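Local coordinates for protein 2,3-dimethylmalate lyase (Aspergillus niger, PDB 3FA4) that is a magnesium-binding lyase built as a TIM barrel of the phosphoenolpyruvate phosphomutase family, at residues 115-120 and 129-134; 175-180 and 203-208; 73-78 and 107-112; 7-12 and 80-85; 193-198 and 221-226. All blocks are in the same frame, centred on the assembly; numbering follows the deposited sequence.

Contact 1: 115-120 and 129-134; sequences EDQVQT and KILVDT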
# COMPACT_ATOMS: atom_id res chain seq x y z
N GLU B 115 -17.29 5.33 15.89
CA GLU B 115 -18.39 6.27 16.09
C GLU B 115 -19.72 5.84 15.43
O GLU B 115 -19.77 4.81 14.69
CB GLU B 115 -17.99 7.70 15.66
CG GLU B 115 -17.76 7.86 14.20
CD GLU B 115 -16.81 9.03 13.81
OE1 GLU B 115 -15.62 9.01 14.14
OE2 GLU B 115 -17.24 9.93 13.01
N ASP B 116 -20.80 6.60 15.71
CA ASP B 116 -22.17 6.22 15.31
C ASP B 116 -22.68 6.91 14.00
O ASP B 116 -23.86 6.82 13.63
CB ASP B 116 -23.13 6.39 16.49
CG ASP B 116 -23.06 7.75 17.10
OD1 ASP B 116 -22.16 8.53 16.71
OD2 ASP B 116 -23.89 8.06 17.97
N GLN B 117 -21.75 7.54 13.29
CA GLN B 117 -22.04 8.19 12.03
C GLN B 117 -22.18 7.17 10.90
O GLN B 117 -21.82 5.99 11.07
CB GLN B 117 -20.98 9.24 11.68
CG GLN B 117 -20.92 10.42 12.65
CD GLN B 117 -20.29 11.65 12.02
OE1 GLN B 117 -20.94 12.38 11.30
NE2 GLN B 117 -19.04 11.88 12.29
N VAL B 118 -22.75 7.63 9.80
CA VAL B 118 -22.85 6.85 8.57
C VAL B 118 -21.46 6.87 7.93
O VAL B 118 -20.68 7.82 8.12
CB VAL B 118 -23.91 7.42 7.61
CG1 VAL B 118 -23.96 6.60 6.35
CG2 VAL B 118 -25.26 7.31 8.23
N GLN B 119 -21.14 5.79 7.22
CA GLN B 119 -19.83 5.69 6.62
C GLN B 119 -19.53 6.91 5.75
O GLN B 119 -18.47 7.55 5.94
CB GLN B 119 -19.74 4.45 5.75
CG GLN B 119 -18.31 4.09 5.42
CD GLN B 119 -18.25 2.70 4.82
OE1 GLN B 119 -19.27 1.95 4.85
NE2 GLN B 119 -17.04 2.32 4.31
N THR B 120 -20.50 7.24 4.87
CA THR B 120 -20.35 8.12 3.69
C THR B 120 -20.73 9.59 3.88
O THR B 120 -19.84 10.45 4.26
CB THR B 120 -21.26 7.63 2.56
OG1 THR B 120 -22.59 7.36 3.10
CG2 THR B 120 -20.61 6.40 1.89
N LYS B 129 -23.40 16.32 10.08
CA LYS B 129 -23.16 15.01 10.74
C LYS B 129 -24.39 14.15 10.75
O LYS B 129 -25.36 14.47 11.44
CB LYS B 129 -22.66 15.18 12.17
CG LYS B 129 -21.29 15.86 12.19
CD LYS B 129 -20.43 15.39 13.32
CE LYS B 129 -21.08 15.71 14.69
NZ LYS B 129 -20.06 15.52 15.81
N ILE B 130 -24.35 13.08 9.94
CA ILE B 130 -25.47 12.13 9.75
C ILE B 130 -25.29 10.82 10.54
O ILE B 130 -24.26 10.15 10.44
CB ILE B 130 -25.63 11.78 8.28
CG1 ILE B 130 -25.63 13.06 7.43
CG2 ILE B 130 -26.92 10.92 8.05
CD1 ILE B 130 -27.04 13.76 7.30
N LEU B 131 -26.32 10.42 11.28
CA LEU B 131 -26.12 9.32 12.24
C LEU B 131 -26.83 8.06 11.86
O LEU B 131 -27.82 8.09 11.18
CB LEU B 131 -26.60 9.75 13.61
CG LEU B 131 -25.79 10.74 14.43
CD1 LEU B 131 -26.33 10.54 15.78
CD2 LEU B 131 -24.37 10.37 14.47
N VAL B 132 -26.29 6.94 12.32
CA VAL B 132 -26.92 5.61 12.11
C VAL B 132 -27.68 5.18 13.40
O VAL B 132 -27.27 5.56 14.55
CB VAL B 132 -25.78 4.61 11.68
CG1 VAL B 132 -25.30 3.73 12.80
CG2 VAL B 132 -26.19 3.78 10.49
N ASP B 133 -28.78 4.45 13.24
CA ASP B 133 -29.61 4.03 14.39
C ASP B 133 -28.74 3.33 15.45
O ASP B 133 -27.65 2.89 15.12
CB ASP B 133 -30.68 3.08 13.93
CG ASP B 133 -30.09 1.89 13.27
OD1 ASP B 133 -29.55 2.01 12.12
OD2 ASP B 133 -30.11 0.84 13.93
N THR B 134 -29.21 3.25 16.70
CA THR B 134 -28.40 2.77 17.80
C THR B 134 -28.07 1.33 17.63
O THR B 134 -26.97 0.92 17.99
CB THR B 134 -29.08 2.99 19.19
OG1 THR B 134 -29.31 4.39 19.42
CG2 THR B 134 -28.19 2.51 20.31
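D116 OD2 is held by two groups, R175 NH1 through a salt bridge and T161 OG1 through a hydrogen bond, while OD1 of the same carboxylate accepts from D162 N and touches L131 CD2 at 3.6 Å. A chi1 of 52° tucks CG between the backbone N and the carbonyl carbon of D116, and this brings the acid obliquely across the leucine branches. The backbones meet directly. V132 N donates to D116 O at 2.8 Å, almost straight at 171°, and V118 N donates to I130 O at 3.0 Å. Q117 and L131 thus form a single antiparallel bridge as a non-hydrogen-bonded pair, their CA atoms 4.2 Å apart. The bridge pinches together two parts of the loop between strand 111-114 and helix 134-151 of the barrel, beside the metal site of D86 and D88; the side chain of Q117 lies about 7 Å from the magnesium ion. The Q117 amide is turned so that NE2 donates to E115 OE2 at 2.7 Å and OE1 lies 3.4 Å from K129 CB. The ammonium group of K129 makes a salt bridge with D162. At the other end, V118 CG2 and I130 CG2 sit side by side, 4.0 Å apart.

Contact 2: 175-180 and 203-208; sequences RLRAAR and QDLAGW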
# COMPACT_ATOMS: atom_id res chain seq x y z
N ARG B 175 -26.87 6.11 23.96
CA ARG B 175 -26.01 5.41 22.99
C ARG B 175 -24.65 5.00 23.63
O ARG B 175 -24.11 3.91 23.35
CB ARG B 175 -25.76 6.30 21.74
CG ARG B 175 -26.94 6.46 20.79
CD ARG B 175 -26.66 7.48 19.76
NE ARG B 175 -27.77 7.50 18.80
CZ ARG B 175 -27.69 7.08 17.54
NH1 ARG B 175 -26.56 6.65 17.00
NH2 ARG B 175 -28.76 7.08 16.81
N LEU B 176 -24.10 5.87 24.47
CA LEU B 176 -22.91 5.44 25.26
C LEU B 176 -23.14 4.21 26.10
O LEU B 176 -22.34 3.31 26.03
CB LEU B 176 -22.29 6.56 26.11
CG LEU B 176 -21.57 7.57 25.21
CD1 LEU B 176 -21.07 8.73 26.03
CD2 LEU B 176 -20.47 6.89 24.34
N ARG B 177 -24.21 4.21 26.90
CA ARG B 177 -24.61 3.10 27.79
C ARG B 177 -24.91 1.82 26.97
O ARG B 177 -24.50 0.74 27.34
CB ARG B 177 -25.86 3.49 28.56
CG ARG B 177 -25.58 4.25 29.81
CD ARG B 177 -26.88 4.60 30.53
NE ARG B 177 -26.64 5.46 31.71
CZ ARG B 177 -27.46 6.45 32.13
NH1 ARG B 177 -28.61 6.78 31.50
NH2 ARG B 177 -27.10 7.14 33.20
N ALA B 178 -25.58 1.94 25.83
CA ALA B 178 -25.72 0.77 24.99
C ALA B 178 -24.33 0.21 24.62
O ALA B 178 -24.12 -0.98 24.64
CB ALA B 178 -26.53 1.10 23.77
N ALA B 179 -23.36 1.05 24.29
CA ALA B 179 -22.05 0.55 23.87
C ALA B 179 -21.19 0.05 25.06
O ALA B 179 -20.37 -0.83 24.91
CB ALA B 179 -21.31 1.56 23.05
N ARG B 180 -21.38 0.63 26.23
CA ARG B 180 -20.78 0.11 27.45
C ARG B 180 -21.28 -1.29 27.73
O ARG B 180 -20.49 -2.16 28.10
CB ARG B 180 -21.09 1.00 28.66
CG ARG B 180 -20.54 0.46 29.97
CD ARG B 180 -21.07 1.28 31.12
NE ARG B 180 -20.42 0.90 32.38
CZ ARG B 180 -20.59 1.53 33.57
NH1 ARG B 180 -21.41 2.59 33.65
NH2 ARG B 180 -19.95 1.08 34.68
N GLN B 203 -20.59 11.75 35.92
CA GLN B 203 -21.53 11.19 36.92
C GLN B 203 -22.56 10.22 36.33
O GLN B 203 -22.84 9.22 36.94
CB GLN B 203 -22.21 12.32 37.69
CG GLN B 203 -23.50 11.90 38.40
CD GLN B 203 -24.24 13.06 39.07
OE1 GLN B 203 -23.60 13.90 39.75
NE2 GLN B 203 -25.60 13.10 38.93
N ASP B 204 -23.07 10.49 35.13
CA ASP B 204 -23.99 9.65 34.40
C ASP B 204 -23.48 8.30 33.95
O ASP B 204 -24.24 7.31 33.92
CB ASP B 204 -24.56 10.42 33.21
CG ASP B 204 -25.63 11.42 33.63
OD1 ASP B 204 -26.06 11.36 34.79
OD2 ASP B 204 -26.02 12.27 32.84
N LEU B 205 -22.20 8.25 33.59
CA LEU B 205 -21.55 7.02 33.22
C LEU B 205 -20.50 6.70 34.25
O LEU B 205 -19.39 6.32 33.93
CB LEU B 205 -20.92 7.15 31.83
CG LEU B 205 -21.98 7.33 30.74
CD1 LEU B 205 -21.36 7.88 29.45
CD2 LEU B 205 -22.64 6.01 30.51
N ALA B 206 -20.85 6.90 35.52
CA ALA B 206 -19.93 6.72 36.66
C ALA B 206 -19.28 5.37 36.62
O ALA B 206 -19.94 4.30 36.43
CB ALA B 206 -20.70 6.88 38.02
N GLY B 207 -17.99 5.40 36.87
CA GLY B 207 -17.26 4.13 36.98
C GLY B 207 -16.76 3.59 35.66
O GLY B 207 -15.97 2.68 35.65
N TRP B 208 -17.20 4.16 34.54
CA TRP B 208 -16.71 3.81 33.19
C TRP B 208 -15.75 4.90 32.72
O TRP B 208 -16.15 6.03 32.82
CB TRP B 208 -17.87 3.81 32.18
CG TRP B 208 -17.63 3.08 30.91
CD1 TRP B 208 -16.97 1.91 30.73
CD2 TRP B 208 -18.15 3.45 29.60
NE1 TRP B 208 -17.05 1.52 29.38
CE2 TRP B 208 -17.76 2.45 28.69
CE3 TRP B 208 -18.92 4.54 29.12
CZ2 TRP B 208 -18.09 2.50 27.37
CZ3 TRP B 208 -19.29 4.58 27.80
CH2 TRP B 208 -18.87 3.58 26.93
O HOH W 1 -22.60 4.51 35.95
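Two consecutive outer helices of the TIM barrel, 169-181 and 195-204, come together here, the second through its C-terminal end and the type II turn L205-W208 that follows. G207 takes the third position of that turn with a positive phi of 88°, the backbone shape for which glycine is usual there. W208 then lays its indole against helix 169-181. R180 CB stands over the six-membered ring, 3.6 Å from the centroid, in a CH-pi contact close to the ring normal. With CG trans to the backbone N (chi1 177°) and the chain extended as far as NE, R180 runs across the indole, sliding past W208 in the opposite direction. The guanidinium ends with W208 CB over the centre of one face, its plane only 7° from that of the ring. The CZ3-CH2 part of the indole reaches the backbone of L176, CH2 lying 3.6 Å from L176 O, and the indole NE1 donates to A184 O. Deeper in, L176 CD1 meets L205 CD1 at 3.5 Å, the two leucines crossing at about a right angle. R177 reaches the helix end, where NH2 donates to D204 O at 3.0 Å. A water in the plane of the R180 guanidinium accepts from NH1 at 3.2 Å and donates to A206 O at 2.7 Å.

Contact 3: 73-78 and 107-112; sequences MISNIS and SGVAAF
S75 overlaps the backbone at G108 and V109 with both atoms of its short side chain: CB lies 3.7 Å from G108 O, and OG comes to 3.6 Å from V109 CA and to the same distance from V109 CG2. The chi1 of -56° sets OG beside its own backbone N, where it can bond to A71 O one turn back in the helix. The hydroxyl is thus satisfied by its own helix and meets V109 only by packing. Next to it, N76 brings its amide forward, and ND2 approaches S107 O at 2.9 Å; the angle of 129° makes this a weak hydrogen bond. ND2 also bonds to E72 O, so one amide nitrogen meets a carbonyl in the final turn of its own helix and the last carbonyl of helix 94-107. S107 itself is tied down by its OG, which pairs with Q103 O and with E72 OE2. G108 ends helix 94-107 in a Schellman motif. Its positive phi of 97° suits glycine, and its backbone comes close to S75 and N76 with no side chain between. The contact therefore joins the C-terminal ends of two helices of the barrel wall, 64-75 and 94-107, each about to turn into its next strand. N76 also packs on R106 of the fourth subunit. S75 packs on V83 and V109 on A85, so the end of helix 64-75 and the loop after helix 94-107 lie against strand 83-86, next to strand 111-114.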
# COMPACT_ATOMS: atom_id res chain seq x y z
N MET B 73 2.70 2.68 11.82
CA MET B 73 3.91 3.43 11.83
C MET B 73 4.07 4.26 13.12
O MET B 73 5.17 4.25 13.72
CB MET B 73 3.95 4.32 10.59
CG MET B 73 5.27 5.02 10.40
SD MET B 73 5.29 6.66 11.16
CE MET B 73 3.77 7.43 10.46
N ILE B 74 3.03 4.96 13.56
CA ILE B 74 3.13 5.77 14.81
C ILE B 74 3.28 4.90 16.07
O ILE B 74 4.08 5.20 16.93
CB ILE B 74 1.93 6.80 14.89
CG1 ILE B 74 1.99 7.74 13.65
CG2 ILE B 74 1.92 7.57 16.21
CD1 ILE B 74 0.65 8.58 13.29
N SER B 75 2.53 3.81 16.18
CA SER B 75 2.70 2.85 17.24
C SER B 75 4.09 2.27 17.36
O SER B 75 4.48 1.87 18.45
CB SER B 75 1.74 1.69 17.06
OG SER B 75 0.39 2.12 16.97
N ASN B 76 4.85 2.19 16.27
CA ASN B 76 6.10 1.49 16.33
C ASN B 76 7.32 2.34 16.33
O ASN B 76 8.39 1.83 16.29
CB ASN B 76 6.14 0.39 15.28
CG ASN B 76 5.34 -0.84 15.72
OD1 ASN B 76 5.76 -1.57 16.60
ND2 ASN B 76 4.18 -1.02 15.15
N ILE B 77 7.15 3.65 16.34
CA ILE B 77 8.19 4.62 16.71
C ILE B 77 8.77 4.37 18.11
O ILE B 77 9.99 4.18 18.25
CB ILE B 77 7.73 6.11 16.48
CG1 ILE B 77 7.63 6.31 14.99
CG2 ILE B 77 8.86 7.10 16.95
CD1 ILE B 77 6.88 7.51 14.53
N SER B 78 7.88 4.27 19.11
CA SER B 78 8.20 3.89 20.51
C SER B 78 7.12 2.83 20.85
O SER B 78 6.03 3.21 21.21
CB SER B 78 8.11 5.12 21.44
OG SER B 78 8.23 4.79 22.85
N SER B 107 -0.78 -4.52 14.32
CA SER B 107 0.03 -3.29 14.21
C SER B 107 0.55 -2.67 15.50
O SER B 107 1.45 -1.88 15.48
CB SER B 107 -0.79 -2.22 13.56
OG SER B 107 -1.08 -2.56 12.22
N GLY B 108 -0.03 -3.00 16.62
CA GLY B 108 0.47 -2.56 17.91
C GLY B 108 -0.24 -1.35 18.41
O GLY B 108 0.22 -0.71 19.38
N VAL B 109 -1.40 -1.05 17.80
CA VAL B 109 -2.26 0.07 18.27
C VAL B 109 -2.78 -0.22 19.66
O VAL B 109 -3.19 -1.33 19.86
CB VAL B 109 -3.37 0.36 17.30
CG1 VAL B 109 -4.16 1.58 17.78
CG2 VAL B 109 -2.75 0.65 15.94
N ALA B 110 -2.70 0.72 20.63
CA ALA B 110 -3.25 0.50 21.97
C ALA B 110 -4.80 0.66 22.16
O ALA B 110 -5.39 0.01 23.01
CB ALA B 110 -2.48 1.29 23.02
N ALA B 111 -5.43 1.57 21.43
CA ALA B 111 -6.85 1.82 21.55
C ALA B 111 -7.28 2.43 20.22
O ALA B 111 -6.46 2.98 19.54
CB ALA B 111 -7.11 2.81 22.68
N PHE B 112 -8.55 2.33 19.84
CA PHE B 112 -9.04 3.06 18.64
C PHE B 112 -10.44 3.50 18.93
O PHE B 112 -11.15 2.80 19.63
CB PHE B 112 -9.04 2.18 17.36
CG PHE B 112 -9.79 0.88 17.49
CD1 PHE B 112 -11.13 0.79 17.15
CD2 PHE B 112 -9.15 -0.27 17.90
CE1 PHE B 112 -11.82 -0.43 17.22
CE2 PHE B 112 -9.83 -1.48 18.00
CZ PHE B 112 -11.17 -1.56 17.66

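Contact 4: 7-12 and 80-85; sequences TSLRRA and STPVIA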
# COMPACT_ATOMS: atom_id res chain seq x y z
N THR B 7 -2.02 -3.60 26.29
CA THR B 7 -1.96 -4.21 27.61
C THR B 7 -1.53 -3.24 28.71
O THR B 7 -2.04 -3.29 29.82
CB THR B 7 -1.00 -5.44 27.61
OG1 THR B 7 -1.47 -6.42 26.66
CG2 THR B 7 -0.95 -6.07 28.99
N SER B 8 -0.59 -2.35 28.44
CA SER B 8 -0.21 -1.45 29.52
C SER B 8 -1.26 -0.29 29.62
O SER B 8 -1.61 0.13 30.70
CB SER B 8 1.26 -1.03 29.37
OG SER B 8 1.46 -0.28 28.21
N LEU B 9 -1.80 0.18 28.50
CA LEU B 9 -2.99 1.08 28.49
C LEU B 9 -4.15 0.50 29.27
O LEU B 9 -4.71 1.15 30.16
CB LEU B 9 -3.47 1.45 27.08
CG LEU B 9 -4.48 2.60 27.02
CD1 LEU B 9 -3.97 3.89 27.71
CD2 LEU B 9 -4.97 2.92 25.54
N ARG B 10 -4.51 -0.74 28.96
CA ARG B 10 -5.62 -1.44 29.62
C ARG B 10 -5.40 -1.45 31.11
O ARG B 10 -6.29 -1.17 31.88
CB ARG B 10 -5.68 -2.89 29.09
CG ARG B 10 -6.94 -3.55 29.39
CD ARG B 10 -7.34 -4.58 28.34
NE ARG B 10 -8.77 -4.52 28.15
CZ ARG B 10 -9.34 -4.12 27.03
NH1 ARG B 10 -8.66 -3.75 26.01
NH2 ARG B 10 -10.61 -4.10 26.94
N ARG B 11 -4.19 -1.80 31.52
CA ARG B 11 -3.80 -1.94 32.89
C ARG B 11 -3.84 -0.57 33.59
O ARG B 11 -4.23 -0.50 34.74
CB ARG B 11 -2.40 -2.57 32.96
CG ARG B 11 -1.86 -2.66 34.40
CD ARG B 11 -0.59 -3.53 34.56
NE ARG B 11 0.02 -3.37 35.92
CZ ARG B 11 -0.15 -4.20 36.96
NH1 ARG B 11 -0.92 -5.29 36.85
NH2 ARG B 11 0.48 -3.95 38.14
N ALA B 12 -3.47 0.51 32.90
CA ALA B 12 -3.49 1.87 33.48
C ALA B 12 -4.93 2.33 33.66
O ALA B 12 -5.23 3.06 34.58
CB ALA B 12 -2.75 2.83 32.56
N SER B 80 6.39 0.91 23.33
CA SER B 80 5.90 0.75 24.68
C SER B 80 5.08 1.95 25.04
O SER B 80 4.50 1.99 26.14
CB SER B 80 7.03 0.58 25.66
OG SER B 80 7.88 1.73 25.62
N THR B 81 5.05 2.96 24.15
CA THR B 81 4.16 4.10 24.36
C THR B 81 2.79 3.87 23.68
O THR B 81 2.76 3.71 22.43
CB THR B 81 4.73 5.38 23.78
OG1 THR B 81 5.96 5.67 24.41
CG2 THR B 81 3.77 6.57 23.98
N PRO B 82 1.67 3.89 24.47
CA PRO B 82 0.32 3.69 23.92
C PRO B 82 -0.04 4.71 22.83
O PRO B 82 0.13 5.90 23.07
CB PRO B 82 -0.60 3.92 25.12
CG PRO B 82 0.25 3.56 26.33
CD PRO B 82 1.63 4.09 25.94
N VAL B 83 -0.51 4.23 21.69
CA VAL B 83 -1.12 5.05 20.66
C VAL B 83 -2.62 4.82 20.57
O VAL B 83 -3.08 3.71 20.41
CB VAL B 83 -0.47 4.81 19.29
CG1 VAL B 83 -1.11 5.62 18.16
CG2 VAL B 83 1.02 5.02 19.37
N ILE B 84 -3.37 5.89 20.70
CA ILE B 84 -4.86 5.88 20.52
C ILE B 84 -5.10 6.36 19.13
O ILE B 84 -4.69 7.43 18.85
CB ILE B 84 -5.58 6.83 21.52
CG1 ILE B 84 -5.15 6.45 22.95
CG2 ILE B 84 -7.12 6.74 21.34
CD1 ILE B 84 -5.41 7.46 23.97
N ALA B 85 -5.74 5.56 18.26
CA ALA B 85 -5.92 5.88 16.87
C ALA B 85 -7.37 6.13 16.43
O ALA B 85 -8.28 5.41 16.76
CB ALA B 85 -5.36 4.76 16.05
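L9 of helix 5-13 reaches toward P82 and I84 with one methyl for each. Its chi1 of -167° carries CG trans to the backbone N and out from the helix, and the branch then splits between the loop residue and the strand: CD1 comes to P82 CB at 4.3 Å, while CD2 lies 4.4 Å from I84 CG1. P82 presents its ring to the helix from the loop that leads into strand 83-86. I84, two residues on, is inside the strand, and only the end of its side chain comes near the leucine. At the edge of the patch, S8 OG lies 4.4 Å from P82 CG and bonds weakly to A5 O of its own helix. L9 also packs on A110 and A111, and I84 on A111 and I158, so the helix covers the beginnings of neighbouring parallel strands. This is the N-terminal end of the barrel strands, away from D86 and D88, which hold the magnesium ion at the other end. The helix has polar anchors of its own: T7 OG1 bonds to D154, and R10 forms a salt bridge with D185. No hydrogen bond passes between 7-12 and 80-85, and the methyls meet at ordinary or slightly long van der Waals distances, so what joins the two segments is apolar packing of L9 on P82 and I84, without a directional bond between them.

Contact 5: 193-198 and 221-226; sequences TSREMA and PSISAA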
# COMPACT_ATOMS: atom_id res chain seq x y z
N THR B 193 -20.49 20.56 25.43
CA THR B 193 -20.67 22.02 25.31
C THR B 193 -20.40 22.96 26.50
O THR B 193 -20.39 24.18 26.33
CB THR B 193 -22.05 22.35 24.75
OG1 THR B 193 -23.05 21.96 25.68
CG2 THR B 193 -22.26 21.62 23.43
N SER B 194 -20.23 22.42 27.70
CA SER B 194 -19.87 23.20 28.87
C SER B 194 -19.09 22.32 29.87
O SER B 194 -19.07 21.10 29.75
CB SER B 194 -21.12 23.67 29.61
OG SER B 194 -21.72 22.55 30.21
N ARG B 195 -18.48 22.96 30.88
CA ARG B 195 -17.88 22.25 32.00
C ARG B 195 -18.95 21.55 32.81
O ARG B 195 -18.71 20.54 33.45
CB ARG B 195 -17.12 23.21 32.90
CG ARG B 195 -15.87 23.79 32.28
CD ARG B 195 -15.12 24.68 33.31
NE ARG B 195 -14.48 25.67 32.47
CZ ARG B 195 -13.20 25.68 32.13
NH1 ARG B 195 -12.33 24.86 32.67
NH2 ARG B 195 -12.78 26.60 31.29
N GLU B 196 -20.15 22.09 32.76
CA GLU B 196 -21.26 21.53 33.48
C GLU B 196 -21.70 20.21 32.86
O GLU B 196 -21.92 19.25 33.58
CB GLU B 196 -22.41 22.54 33.57
CG GLU B 196 -23.60 22.05 34.39
CD GLU B 196 -24.72 23.07 34.44
OE1 GLU B 196 -25.18 23.54 33.34
OE2 GLU B 196 -25.13 23.41 35.56
N MET B 197 -21.78 20.16 31.54
CA MET B 197 -22.09 18.90 30.84
C MET B 197 -20.99 17.86 30.98
O MET B 197 -21.27 16.65 30.94
CB MET B 197 -22.38 19.14 29.37
CG MET B 197 -22.74 17.92 28.60
SD MET B 197 -22.94 18.21 26.86
CE MET B 197 -24.60 18.87 26.92
N ALA B 198 -19.74 18.31 31.17
CA ALA B 198 -18.62 17.40 31.37
C ALA B 198 -18.61 16.77 32.75
O ALA B 198 -18.28 15.59 32.89
CB ALA B 198 -17.31 18.13 31.10
N PRO B 221 -15.38 24.31 26.19
CA PRO B 221 -14.56 25.29 26.86
C PRO B 221 -13.12 24.74 27.00
O PRO B 221 -12.95 23.59 26.72
CB PRO B 221 -15.27 25.45 28.21
CG PRO B 221 -16.00 24.17 28.42
CD PRO B 221 -16.51 23.91 27.06
N SER B 222 -12.12 25.54 27.34
CA SER B 222 -10.72 25.09 27.33
C SER B 222 -10.40 24.48 28.65
O SER B 222 -10.38 25.16 29.65
CB SER B 222 -9.76 26.25 27.00
OG SER B 222 -9.80 26.55 25.58
N ILE B 223 -10.19 23.18 28.67
CA ILE B 223 -10.09 22.42 29.91
C ILE B 223 -8.71 21.82 29.85
O ILE B 223 -8.43 21.07 28.95
CB ILE B 223 -11.24 21.30 30.02
CG1 ILE B 223 -12.62 21.89 30.33
CG2 ILE B 223 -10.97 20.29 31.12
CD1 ILE B 223 -13.78 21.06 29.68
N SER B 224 -7.84 22.17 30.80
CA SER B 224 -6.52 21.58 30.86
C SER B 224 -6.58 20.13 31.32
O SER B 224 -7.60 19.64 31.84
CB SER B 224 -5.63 22.39 31.79
OG SER B 224 -5.94 22.11 33.13
N ALA B 225 -5.45 19.45 31.17
CA ALA B 225 -5.30 18.05 31.55
C ALA B 225 -5.39 17.86 33.08
O ALA B 225 -5.90 16.83 33.54
CB ALA B 225 -3.98 17.50 31.02
N ALA B 226 -4.92 18.83 33.87
CA ALA B 226 -5.09 18.71 35.34
C ALA B 226 -6.55 18.84 35.74
O ALA B 226 -6.98 18.09 36.58
CB ALA B 226 -4.25 19.71 36.09
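R195 leaves its helix with chi1 at -69°, CG beside the backbone N, and stretches out to NE past P221 toward S222 and I223; chi4 of -102° then turns the guanidinium so that one face lies against I223 CG1, 3.8 Å from NH1. NH2 donates to S222 O at 3.2 Å in a weak hydrogen bond. The stem of the arginine slides along the proline in the opposite direction, its CG 3.9 Å from P221 CG. The same ring carbon lies 3.7 Å from R195 N, and P221 CD comes to 3.9 Å from S194 CA, so the proline fits against the very start of helix 195-204. That start is capped: S194 is the N-cap, its OG accepting from M197 N at 2.7 Å. The contact joins the N-terminal ends of two outer helices of the barrel, 195-204 and 225-231, both entered from loops that follow a strand. I223 continues onto A228 of the second helix, while S222 packs on I262 of the third subunit. The guanidinium has its strongest partner outside the two segments, in E227, which makes a salt bridge to NH1 from the first turn of helix 225-231. Between the segments themselves the one hydrogen bond, to S222 O, is weak, so they are probably held together more by the apolar packing of R195 on P221 and I223 than by hydrogen bonding.

Overall arrangement
From the N terminus, contact 4 opens first and closes the longest loop, bringing helix 5-13 to strand 83-86. Contact 3 starts inside that loop and ends beyond it, so the two cross; they also touch, A85 N bonding to A111 O and A110 N to V83 O between neighbouring strands, and together bind the early helices to those two strands. Contact 1 follows in series, closing a short loop between strand 111-114 and helix 134-151. Contacts 2 and 5 come last and cross each other, sharing helix 195-204, one at its C-terminal end and the other at its N-terminal end. R175 connects contact 2 back to contact 1, whereas contact 5 touches none of the others.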